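Local coordinates for protein VP24 (White spot syndrome virus, PDB 5HLJ) that serves as a major envelope protein of the virion, forms a trimer of beta-rich subunits, and is probably held in the viral membrane by a transmembrane helix, at residues E19-T24 against M166-G171; G66-T71 against N99-D104; A13-S18 against R44-V49. All blocks are in the same frame, centred on the assembly; numbering follows the deposited sequence.

How the interactions relate
From the N terminus, residues 13-18 run across the turn at 44-49, so interaction 3 closes a loop holding strands 19-28 and 33-42. The next residues, 19-24, pair with 166-171 in interaction 1, which closes a far longer loop; the segments of these two contacts alternate, so they cross. Interaction 2, between 66-71 and 99-104, opens after interaction 3 has closed and nests inside interaction 1. Polar pairs join all three: the Glu19 carboxylate takes the backbone N-H groups of Arg44 and Asn45, and Asp67 OD2 takes that of Lys48. Together they join the N-terminal arm, the 44-47 turn and the 99-104 loop to one sheet, in which interaction 1 pairs strands 19-28 and 161-170.

Interaction 1 of 3, residues E19-T24 against M166-G171; sequences EIINLT and MRFSPG
Chi1 of -53° in Ile21 and -73° in Phe168 sets CG1 of the first and CG of the second anti to their own carbonyl carbons, and both side chains leave on the same face of the sheet. There they cross at about a right angle. Ile21 CG1 sits 3.5 Å from the centroid of the Phe168 ring and only 5° off the ring normal, which defines a CH-pi contact over the middle of the face.

On the same face Met166, bent at its last torsion, brings CE to 3.9 Å from Leu23 CD1. On the other face Ile20 CD1 meets Arg167 CB at 3.5 Å.

Four backbone bonds fix this register. Around the pair Glu19-Phe168, Glu19 N donates to Phe168 O (2.9 Å) and Phe168 N to Glu19 O (2.8 Å). Around Ile21-Met166, Ile21 N reaches Met166 O at 2.7 Å and Met166 N reaches Ile21 O at 2.9 Å, both nearly straight at the hydrogen. Between them Ile20 and Arg167 form the non-hydrogen-bonded pair, where Ile20 CA approaches Met166 O to 3.3 Å in a CA-H...O contact.

The two faces have different surroundings. Leu41 and Phe36 of strand 33-42 pack on Ile21 and Leu23, whereas Ile20 packs against Arg167 of a second subunit, and Arg167 NH1 lies close to its like-charged copies in both neighbouring subunits. This would concentrate positive charge where the three subunits meet; the ion pair of Arg167 with Asp108 of its own chain is long and weak.

Alternating hydrogen-bonded and non-hydrogen-bonded pairs mark classical antiparallel pairing, here joining strand 19-28, the first of the chain, to the late strand 161-170, consistent with the beta-barrel known from the related envelope proteins VP26 and VP28.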
loop_
_atom_site.group_PDB
_atom_site.type_symbol
_atom_site.label_atom_id
_atom_site.label_comp_id
_atom_site.label_asym_id
_atom_site.label_seq_id
_atom_site.Cartn_x
_atom_site.Cartn_y
_atom_site.Cartn_z
ATOM N N GLU A 19 -8.801 2.162 -9.366
ATOM C CA GLU A 19 -9.368 0.959 -8.798
ATOM C C GLU A 19 -8.262 -0.037 -8.462
ATOM O O GLU A 19 -7.215 -0.054 -9.107
ATOM C CB GLU A 19 -10.386 0.361 -9.770
ATOM C CG GLU A 19 -11.150 -0.820 -9.221
ATOM C CD GLU A 19 -12.282 -1.266 -10.129
ATOM O OE1 GLU A 19 -12.539 -0.588 -11.159
ATOM O OE2 GLU A 19 -12.925 -2.286 -9.796
ATOM N N ILE A 20 -8.485 -0.838 -7.426
ATOM C CA ILE A 20 -7.578 -1.908 -7.058
ATOM C C ILE A 20 -8.004 -3.218 -7.713
ATOM O O ILE A 20 -9.176 -3.580 -7.683
ATOM C CB ILE A 20 -7.529 -2.096 -5.542
ATOM C CG1 ILE A 20 -6.935 -0.863 -4.867
ATOM C CG2 ILE A 20 -6.674 -3.267 -5.185
ATOM C CD1 ILE A 20 -5.474 -0.704 -5.090
ATOM N N ILE A 21 -7.039 -3.906 -8.317
ATOM C CA ILE A 21 -7.217 -5.194 -8.981
ATOM C C ILE A 21 -6.581 -6.263 -8.102
ATOM O O ILE A 21 -5.374 -6.228 -7.881
ATOM C CB ILE A 21 -6.538 -5.200 -10.387
ATOM C CG1 ILE A 21 -7.012 -4.008 -11.233
ATOM C CG2 ILE A 21 -6.764 -6.502 -11.121
ATOM C CD1 ILE A 21 -8.518 -3.870 -11.318
ATOM N N ASN A 22 -7.367 -7.196 -7.579
ATOM C CA ASN A 22 -6.810 -8.236 -6.710
ATOM C C ASN A 22 -6.737 -9.571 -7.449
ATOM O O ASN A 22 -7.761 -10.127 -7.843
ATOM C CB ASN A 22 -7.634 -8.385 -5.426
ATOM C CG ASN A 22 -7.588 -7.133 -4.545
ATOM O OD1 ASN A 22 -6.546 -6.793 -3.993
ATOM N ND2 ASN A 22 -8.726 -6.449 -4.409
ATOM N N LEU A 23 -5.515 -10.061 -7.645
ATOM C CA LEU A 23 -5.266 -11.304 -8.361
ATOM C C LEU A 23 -4.458 -12.283 -7.513
ATOM O O LEU A 23 -3.827 -11.903 -6.523
ATOM C CB LEU A 23 -4.509 -11.033 -9.662
ATOM C CG LEU A 23 -5.162 -10.114 -10.689
ATOM C CD1 LEU A 23 -4.259 -10.003 -11.890
ATOM C CD2 LEU A 23 -6.542 -10.644 -11.090
ATOM N N THR A 24 -4.450 -13.541 -7.929
ATOM C CA THR A 24 -3.679 -14.565 -7.247
ATOM C C THR A 24 -2.452 -14.955 -8.068
ATOM O O THR A 24 -2.531 -15.043 -9.286
ATOM C CB THR A 24 -4.565 -15.793 -6.960
ATOM O OG1 THR A 24 -5.611 -15.398 -6.066
ATOM C CG2 THR A 24 -3.778 -16.880 -6.300
ATOM N N MET A 166 -2.933 -4.683 -7.376
ATOM C CA MET A 166 -2.449 -3.638 -8.277
ATOM C C MET A 166 -3.419 -2.470 -8.285
ATOM O O MET A 166 -4.628 -2.671 -8.351
ATOM C CB MET A 166 -2.275 -4.168 -9.705
ATOM C CG MET A 166 -1.351 -5.359 -9.822
ATOM S SD MET A 166 -1.003 -5.821 -11.540
ATOM C CE MET A 166 -2.576 -6.517 -12.048
ATOM N N ARG A 167 -2.903 -1.249 -8.237
ATOM C CA ARG A 167 -3.773 -0.103 -8.405
ATOM C C ARG A 167 -3.718 0.420 -9.829
ATOM O O ARG A 167 -2.654 0.759 -10.333
ATOM C CB ARG A 167 -3.424 1.018 -7.418
ATOM C CG ARG A 167 -4.356 2.221 -7.580
ATOM C CD ARG A 167 -4.136 3.294 -6.515
ATOM N NE ARG A 167 -4.656 4.601 -6.937
ATOM C CZ ARG A 167 -5.443 5.377 -6.187
ATOM N NH1 ARG A 167 -5.824 4.976 -4.970
ATOM N NH2 ARG A 167 -5.855 6.561 -6.648
ATOM N N PHE A 168 -4.880 0.464 -10.474
ATOM C CA PHE A 168 -5.034 1.048 -11.800
ATOM C C PHE A 168 -5.550 2.475 -11.703
ATOM O O PHE A 168 -6.445 2.764 -10.907
ATOM C CB PHE A 168 -6.018 0.233 -12.661
ATOM C CG PHE A 168 -5.485 -1.090 -13.136
ATOM C CD1 PHE A 168 -4.296 -1.606 -12.645
ATOM C CD2 PHE A 168 -6.192 -1.827 -14.079
ATOM C CE1 PHE A 168 -3.819 -2.851 -13.085
ATOM C CE2 PHE A 168 -5.727 -3.050 -14.533
ATOM C CZ PHE A 168 -4.532 -3.567 -14.033
ATOM N N SER A 169 -5.023 3.365 -12.537
ATOM C CA SER A 169 -5.591 4.705 -12.639
ATOM C C SER A 169 -5.571 5.197 -14.089
ATOM O O SER A 169 -4.785 4.718 -14.899
ATOM C CB SER A 169 -4.851 5.674 -11.699
ATOM O OG SER A 169 -3.476 5.736 -12.008
ATOM N N PRO A 170 -6.458 6.141 -14.426
ATOM C CA PRO A 170 -6.539 6.605 -15.814
ATOM C C PRO A 170 -5.356 7.460 -16.222
ATOM O O PRO A 170 -4.827 8.198 -15.399
ATOM C CB PRO A 170 -7.827 7.446 -15.833
ATOM C CG PRO A 170 -8.542 7.121 -14.556
ATOM C CD PRO A 170 -7.485 6.772 -13.577
ATOM N N GLY A 171 -4.952 7.371 -17.484
ATOM C CA GLY A 171 -4.006 8.329 -18.024
ATOM C C GLY A 171 -2.588 7.810 -18.004
ATOM O O GLY A 171 -2.338 6.634 -17.705
#

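Interaction 2 of 3, residues G66-T71 against N99-D104; sequences GDIILT and NNTKRD
Asn99, paired with Ile68 across the contact, has its OD1 gripped by two groups of Thr101. Thr101 OG1 donates to Asn99 OD1 at 2.8 Å, in the carbonyl plane and on a lone pair. Thr101 N reaches Asn99 OD1 at 3.1 Å from 38° above that plane. A chi1 of 74° places Thr101 OG1 between its backbone N and carbonyl carbon, within reach of the amide. The other end of the amide is held as well: Asn99 ND2 donates to Arg103 O at 2.9 Å, with the acceptor close to the amide plane, and also bonds to Leu137 O, so the rotation of the group is fixed.

The turn held in this way meets 66-71 by one direct hydrogen bond, Asn100 N to Asp67 O at 2.8 Å, somewhat bent at the hydrogen (141°). Beside it Asn100 CB lies 3.4 Å from Asp67 O. Thr101 CG2 completes the contact by packing 3.9 Å from Ile68 CG1, the two side chains meeting at a slant. The Asp67 carboxylate turns to the backbone N of Lys48, and Ile68 also touches Phe168 of strand 161-170.

Asn99 and Ile68 form an antiparallel non-hydrogen-bonded bridge, and the bond from Thr101 N to Asn99 OD1 defines an Asx turn, which ends strand 90-99 and begins the loop to strand 105-114.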
loop_
_atom_site.group_PDB
_atom_site.type_symbol
_atom_site.label_atom_id
_atom_site.label_comp_id
_atom_site.label_asym_id
_atom_site.label_seq_id
_atom_site.Cartn_x
_atom_site.Cartn_y
_atom_site.Cartn_z
ATOM N N GLY A 66 -12.156 -10.080 -23.122
ATOM C CA GLY A 66 -12.048 -9.173 -22.002
ATOM C C GLY A 66 -11.607 -7.816 -22.468
ATOM O O GLY A 66 -11.355 -7.613 -23.641
ATOM N N ASP A 67 -11.508 -6.890 -21.530
ATOM C CA ASP A 67 -11.101 -5.532 -21.840
ATOM C C ASP A 67 -9.606 -5.306 -21.584
ATOM O O ASP A 67 -8.965 -4.463 -22.225
ATOM C CB ASP A 67 -11.939 -4.544 -21.021
ATOM C CG ASP A 67 -13.426 -4.624 -21.357
ATOM O OD1 ASP A 67 -13.828 -4.032 -22.384
ATOM O OD2 ASP A 67 -14.186 -5.274 -20.596
ATOM N N ILE A 68 -9.072 -6.065 -20.632
ATOM C CA ILE A 68 -7.662 -6.038 -20.261
ATOM C C ILE A 68 -7.209 -7.492 -20.128
ATOM O O ILE A 68 -7.805 -8.254 -19.359
ATOM C CB ILE A 68 -7.425 -5.271 -18.933
ATOM C CG1 ILE A 68 -7.858 -3.810 -19.060
ATOM C CG2 ILE A 68 -5.984 -5.337 -18.526
ATOM C CD1 ILE A 68 -7.882 -3.063 -17.736
ATOM N N ILE A 69 -6.188 -7.885 -20.891
ATOM C CA ILE A 69 -5.769 -9.280 -20.949
ATOM C C ILE A 69 -4.345 -9.413 -20.450
ATOM O O ILE A 69 -3.441 -8.719 -20.934
ATOM C CB ILE A 69 -5.837 -9.860 -22.397
ATOM C CG1 ILE A 69 -7.009 -9.267 -23.175
ATOM C CG2 ILE A 69 -5.895 -11.394 -22.373
ATOM C CD1 ILE A 69 -8.369 -9.679 -22.647
ATOM N N LEU A 70 -4.130 -10.320 -19.506
ATOM C CA LEU A 70 -2.816 -10.502 -18.931
ATOM C C LEU A 70 -2.328 -11.931 -19.097
ATOM O O LEU A 70 -3.120 -12.874 -19.036
ATOM C CB LEU A 70 -2.815 -10.153 -17.443
ATOM C CG LEU A 70 -3.282 -8.782 -16.965
ATOM C CD1 LEU A 70 -4.787 -8.751 -16.757
ATOM C CD2 LEU A 70 -2.557 -8.459 -15.681
ATOM N N THR A 71 -1.016 -12.080 -19.287
ATOM C CA THR A 71 -0.359 -13.378 -19.205
ATOM C C THR A 71 1.008 -13.208 -18.526
ATOM O O THR A 71 1.697 -12.214 -18.738
ATOM C CB THR A 71 -0.190 -14.038 -20.613
ATOM O OG1 THR A 71 0.386 -15.338 -20.471
ATOM C CG2 THR A 71 0.707 -13.195 -21.519
ATOM N N ASN A 99 -4.110 -3.868 -23.177
ATOM C CA ASN A 99 -5.065 -2.843 -22.802
ATOM C C ASN A 99 -5.968 -2.524 -23.982
ATOM O O ASN A 99 -5.591 -1.776 -24.900
ATOM C CB ASN A 99 -4.352 -1.575 -22.312
ATOM C CG ASN A 99 -5.323 -0.438 -21.989
ATOM O OD1 ASN A 99 -6.535 -0.648 -21.886
ATOM N ND2 ASN A 99 -4.788 0.774 -21.824
ATOM N N ASN A 100 -7.165 -3.098 -23.952
ATOM C CA ASN A 100 -8.145 -2.861 -24.996
ATOM C C ASN A 100 -9.322 -2.034 -24.472
ATOM O O ASN A 100 -10.466 -2.291 -24.823
ATOM C CB ASN A 100 -8.645 -4.190 -25.576
ATOM C CG ASN A 100 -9.230 -4.037 -26.980
ATOM O OD1 ASN A 100 -9.039 -3.012 -27.650
ATOM N ND2 ASN A 100 -9.929 -5.061 -27.431
ATOM N N THR A 101 -9.026 -1.059 -23.615
ATOM C CA THR A 101 -9.994 -0.049 -23.216
ATOM C C THR A 101 -9.779 1.186 -24.096
ATOM O O THR A 101 -8.927 1.186 -24.984
ATOM C CB THR A 101 -9.870 0.336 -21.711
ATOM O OG1 THR A 101 -8.700 1.139 -21.501
ATOM C CG2 THR A 101 -9.795 -0.899 -20.825
ATOM N N LYS A 102 -10.545 2.238 -23.853
ATOM C CA LYS A 102 -10.434 3.441 -24.668
ATOM C C LYS A 102 -9.402 4.436 -24.130
ATOM O O LYS A 102 -9.221 5.506 -24.703
ATOM C CB LYS A 102 -11.793 4.132 -24.780
ATOM C CG LYS A 102 -12.854 3.343 -25.543
ATOM C CD LYS A 102 -14.184 4.092 -25.523
ATOM C CE LYS A 102 -15.297 3.327 -26.234
ATOM N NZ LYS A 102 -16.614 4.037 -26.129
ATOM N N ARG A 103 -8.718 4.098 -23.040
ATOM C CA ARG A 103 -7.708 5.011 -22.504
ATOM C C ARG A 103 -6.457 4.323 -21.998
ATOM O O ARG A 103 -6.481 3.158 -21.618
ATOM C CB ARG A 103 -8.284 5.854 -21.372
ATOM C CG ARG A 103 -8.982 7.094 -21.852
ATOM C CD ARG A 103 -9.309 8.040 -20.710
ATOM N NE ARG A 103 -8.166 8.411 -19.877
ATOM C CZ ARG A 103 -8.185 9.443 -19.035
ATOM N NH1 ARG A 103 -9.278 10.182 -18.926
ATOM N NH2 ARG A 103 -7.119 9.748 -18.307
ATOM N N ASP A 104 -5.364 5.072 -22.016
ATOM C CA ASP A 104 -4.158 4.695 -21.302
ATOM C C ASP A 104 -4.464 4.452 -19.822
ATOM O O ASP A 104 -5.297 5.142 -19.227
ATOM C CB ASP A 104 -3.099 5.782 -21.447
ATOM C CG ASP A 104 -2.471 5.811 -22.837
ATOM O OD1 ASP A 104 -1.639 6.711 -23.085
ATOM O OD2 ASP A 104 -2.768 4.920 -23.665
HETATM O O HOH W 1 -10.008 -7.201 -26.055
#

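Interaction 3 of 3, residues A13-S18 against R44-V49; sequences AYPVES and RNYGKV
Pro15 and Tyr46 make the tight part of this contact. Pro15 CB lies over one face of the Tyr46 ring, 3.8 Å from its centroid and 29° off the normal, a CH-pi contact displaced toward one edge. Pro15 CB comes to 3.3 Å from Tyr46 CE1. Pro15 CB is also 3.2 Å from Asn45 O, so the proline is wedged between ring and backbone. Past the proline, Tyr46 OH donates to Glu17 O at 2.7 Å, from 37° above the carbonyl plane rather than along a lone pair. At the far end Ala13 CB rests 3.9 Å from Gly47 N, where the backbone turns through a positive phi of 69°.

In the fold, the N-terminal arm is here strapped across the connection between the antiparallel neighbours 33-42 and 48-51 before it enters strand 19-28; Ile68 and Pro170 also pack on Tyr46.

The side with Glu17 and Asn45 is looser. Glu17 OE2 and Asn45 ND2 stay 4.0 Å apart without a bond, and Arg44 NH2 lies 4.7 Å from Glu17 OE2, a separation at which attraction would be only long-range. Asn45 OD1 instead sits 3.4 Å above the plane of the Arg44 guanidinium, near its rim. Glu17 OE1 comes close to the same atom of Glu17 in both neighbouring subunits, while Tyr14 and Val16 direct their CB atoms away from 44-49 at exposed positions.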
loop_
_atom_site.group_PDB
_atom_site.type_symbol
_atom_site.label_atom_id
_atom_site.label_comp_id
_atom_site.label_asym_id
_atom_site.label_seq_id
_atom_site.Cartn_x
_atom_site.Cartn_y
_atom_site.Cartn_z
ATOM N N ALA A 13 -14.683 0.200 -22.487
ATOM C CA ALA A 13 -14.551 0.856 -21.182
ATOM C C ALA A 13 -13.758 2.173 -21.231
ATOM O O ALA A 13 -12.663 2.233 -21.817
ATOM C CB ALA A 13 -13.903 -0.108 -20.177
ATOM N N TYR A 14 -14.315 3.218 -20.612
ATOM C CA TYR A 14 -13.644 4.518 -20.509
ATOM C C TYR A 14 -13.483 4.945 -19.037
ATOM O O TYR A 14 -14.316 5.688 -18.504
ATOM C CB TYR A 14 -14.418 5.593 -21.288
ATOM C CG TYR A 14 -13.668 6.899 -21.426
ATOM C CD1 TYR A 14 -12.855 7.141 -22.530
ATOM C CD2 TYR A 14 -13.757 7.885 -20.446
ATOM C CE1 TYR A 14 -12.159 8.334 -22.659
ATOM C CE2 TYR A 14 -13.062 9.078 -20.563
ATOM C CZ TYR A 14 -12.269 9.297 -21.672
ATOM O OH TYR A 14 -11.573 10.481 -21.792
ATOM N N PRO A 15 -12.398 4.489 -18.384
ATOM C CA PRO A 15 -12.224 4.686 -16.936
ATOM C C PRO A 15 -11.955 6.130 -16.535
ATOM O O PRO A 15 -11.215 6.842 -17.220
ATOM C CB PRO A 15 -11.021 3.808 -16.609
ATOM C CG PRO A 15 -10.258 3.689 -17.906
ATOM C CD PRO A 15 -11.296 3.711 -18.985
ATOM N N VAL A 16 -12.539 6.550 -15.419
ATOM C CA VAL A 16 -12.342 7.909 -14.938
ATOM C C VAL A 16 -11.933 7.931 -13.458
ATOM O O VAL A 16 -11.644 8.992 -12.899
ATOM C CB VAL A 16 -13.619 8.768 -15.171
ATOM C CG1 VAL A 16 -13.733 9.167 -16.649
ATOM C CG2 VAL A 16 -14.873 8.031 -14.706
ATOM N N GLU A 17 -11.894 6.753 -12.835
ATOM C CA GLU A 17 -11.418 6.615 -11.453
ATOM C C GLU A 17 -10.418 5.481 -11.270
ATOM O O GLU A 17 -10.385 4.531 -12.054
ATOM C CB GLU A 17 -12.580 6.374 -10.493
ATOM C CG GLU A 17 -13.164 7.625 -9.884
ATOM C CD GLU A 17 -14.658 7.718 -10.112
ATOM O OE1 GLU A 17 -15.221 8.803 -9.885
ATOM O OE2 GLU A 17 -15.273 6.705 -10.524
ATOM N N SER A 18 -9.637 5.578 -10.200
ATOM C CA SER A 18 -8.705 4.532 -9.815
ATOM C C SER A 18 -9.421 3.327 -9.248
ATOM O O SER A 18 -10.502 3.450 -8.701
ATOM C CB SER A 18 -7.718 5.047 -8.783
ATOM O OG SER A 18 -7.020 6.160 -9.294
ATOM N N ARG A 44 -15.259 -2.358 -11.783
ATOM C CA ARG A 44 -16.283 -1.339 -11.962
ATOM C C ARG A 44 -15.881 -0.315 -13.022
ATOM O O ARG A 44 -16.736 0.210 -13.714
ATOM C CB ARG A 44 -16.611 -0.623 -10.639
ATOM C CG ARG A 44 -16.450 -1.467 -9.377
ATOM C CD ARG A 44 -16.972 -0.735 -8.110
ATOM N NE ARG A 44 -16.905 0.730 -8.218
ATOM C CZ ARG A 44 -15.841 1.475 -7.894
ATOM N NH1 ARG A 44 -14.716 0.902 -7.442
ATOM N NH2 ARG A 44 -15.896 2.804 -8.035
ATOM N N ASN A 45 -14.592 -0.026 -13.156
ATOM C CA ASN A 45 -14.170 1.057 -14.035
ATOM C C ASN A 45 -13.312 0.614 -15.218
ATOM O O ASN A 45 -13.057 1.410 -16.114
ATOM C CB ASN A 45 -13.406 2.117 -13.234
ATOM C CG ASN A 45 -14.224 2.691 -12.084
ATOM O OD1 ASN A 45 -13.799 2.659 -10.927
ATOM N ND2 ASN A 45 -15.396 3.225 -12.400
ATOM N N TYR A 46 -12.865 -0.639 -15.229
ATOM C CA TYR A 46 -11.901 -1.064 -16.237
ATOM C C TYR A 46 -12.396 -2.239 -17.068
ATOM O O TYR A 46 -11.609 -2.920 -17.718
ATOM C CB TYR A 46 -10.552 -1.382 -15.563
ATOM C CG TYR A 46 -9.950 -0.117 -15.023
ATOM C CD1 TYR A 46 -9.152 0.691 -15.824
ATOM C CD2 TYR A 46 -10.251 0.322 -13.743
ATOM C CE1 TYR A 46 -8.640 1.879 -15.350
ATOM C CE2 TYR A 46 -9.743 1.513 -13.262
ATOM C CZ TYR A 46 -8.943 2.287 -14.069
ATOM O OH TYR A 46 -8.442 3.469 -13.587
ATOM N N GLY A 47 -13.704 -2.463 -17.066
ATOM C CA GLY A 47 -14.270 -3.564 -17.823
ATOM C C GLY A 47 -13.880 -4.895 -17.214
ATOM O O GLY A 47 -13.668 -4.987 -15.996
ATOM N N LYS A 48 -13.782 -5.923 -18.058
ATOM C CA LYS A 48 -13.456 -7.265 -17.592
ATOM C C LYS A 48 -11.953 -7.519 -17.654
ATOM O O LYS A 48 -11.306 -7.292 -18.677
ATOM C CB LYS A 48 -14.201 -8.335 -18.411
ATOM C CG LYS A 48 -14.090 -9.749 -17.794
ATOM C CD LYS A 48 -14.356 -10.883 -18.794
ATOM C CE LYS A 48 -15.793 -11.413 -18.727
ATOM N NZ LYS A 48 -16.045 -12.417 -17.633
ATOM N N VAL A 49 -11.391 -7.987 -16.551
ATOM C CA VAL A 49 -9.999 -8.370 -16.554
ATOM C C VAL A 49 -9.922 -9.860 -16.833
ATOM O O VAL A 49 -10.582 -10.654 -16.179
ATOM C CB VAL A 49 -9.310 -7.995 -15.240
ATOM C CG1 VAL A 49 -7.975 -8.679 -15.121
ATOM C CG2 VAL A 49 -9.138 -6.484 -15.174
#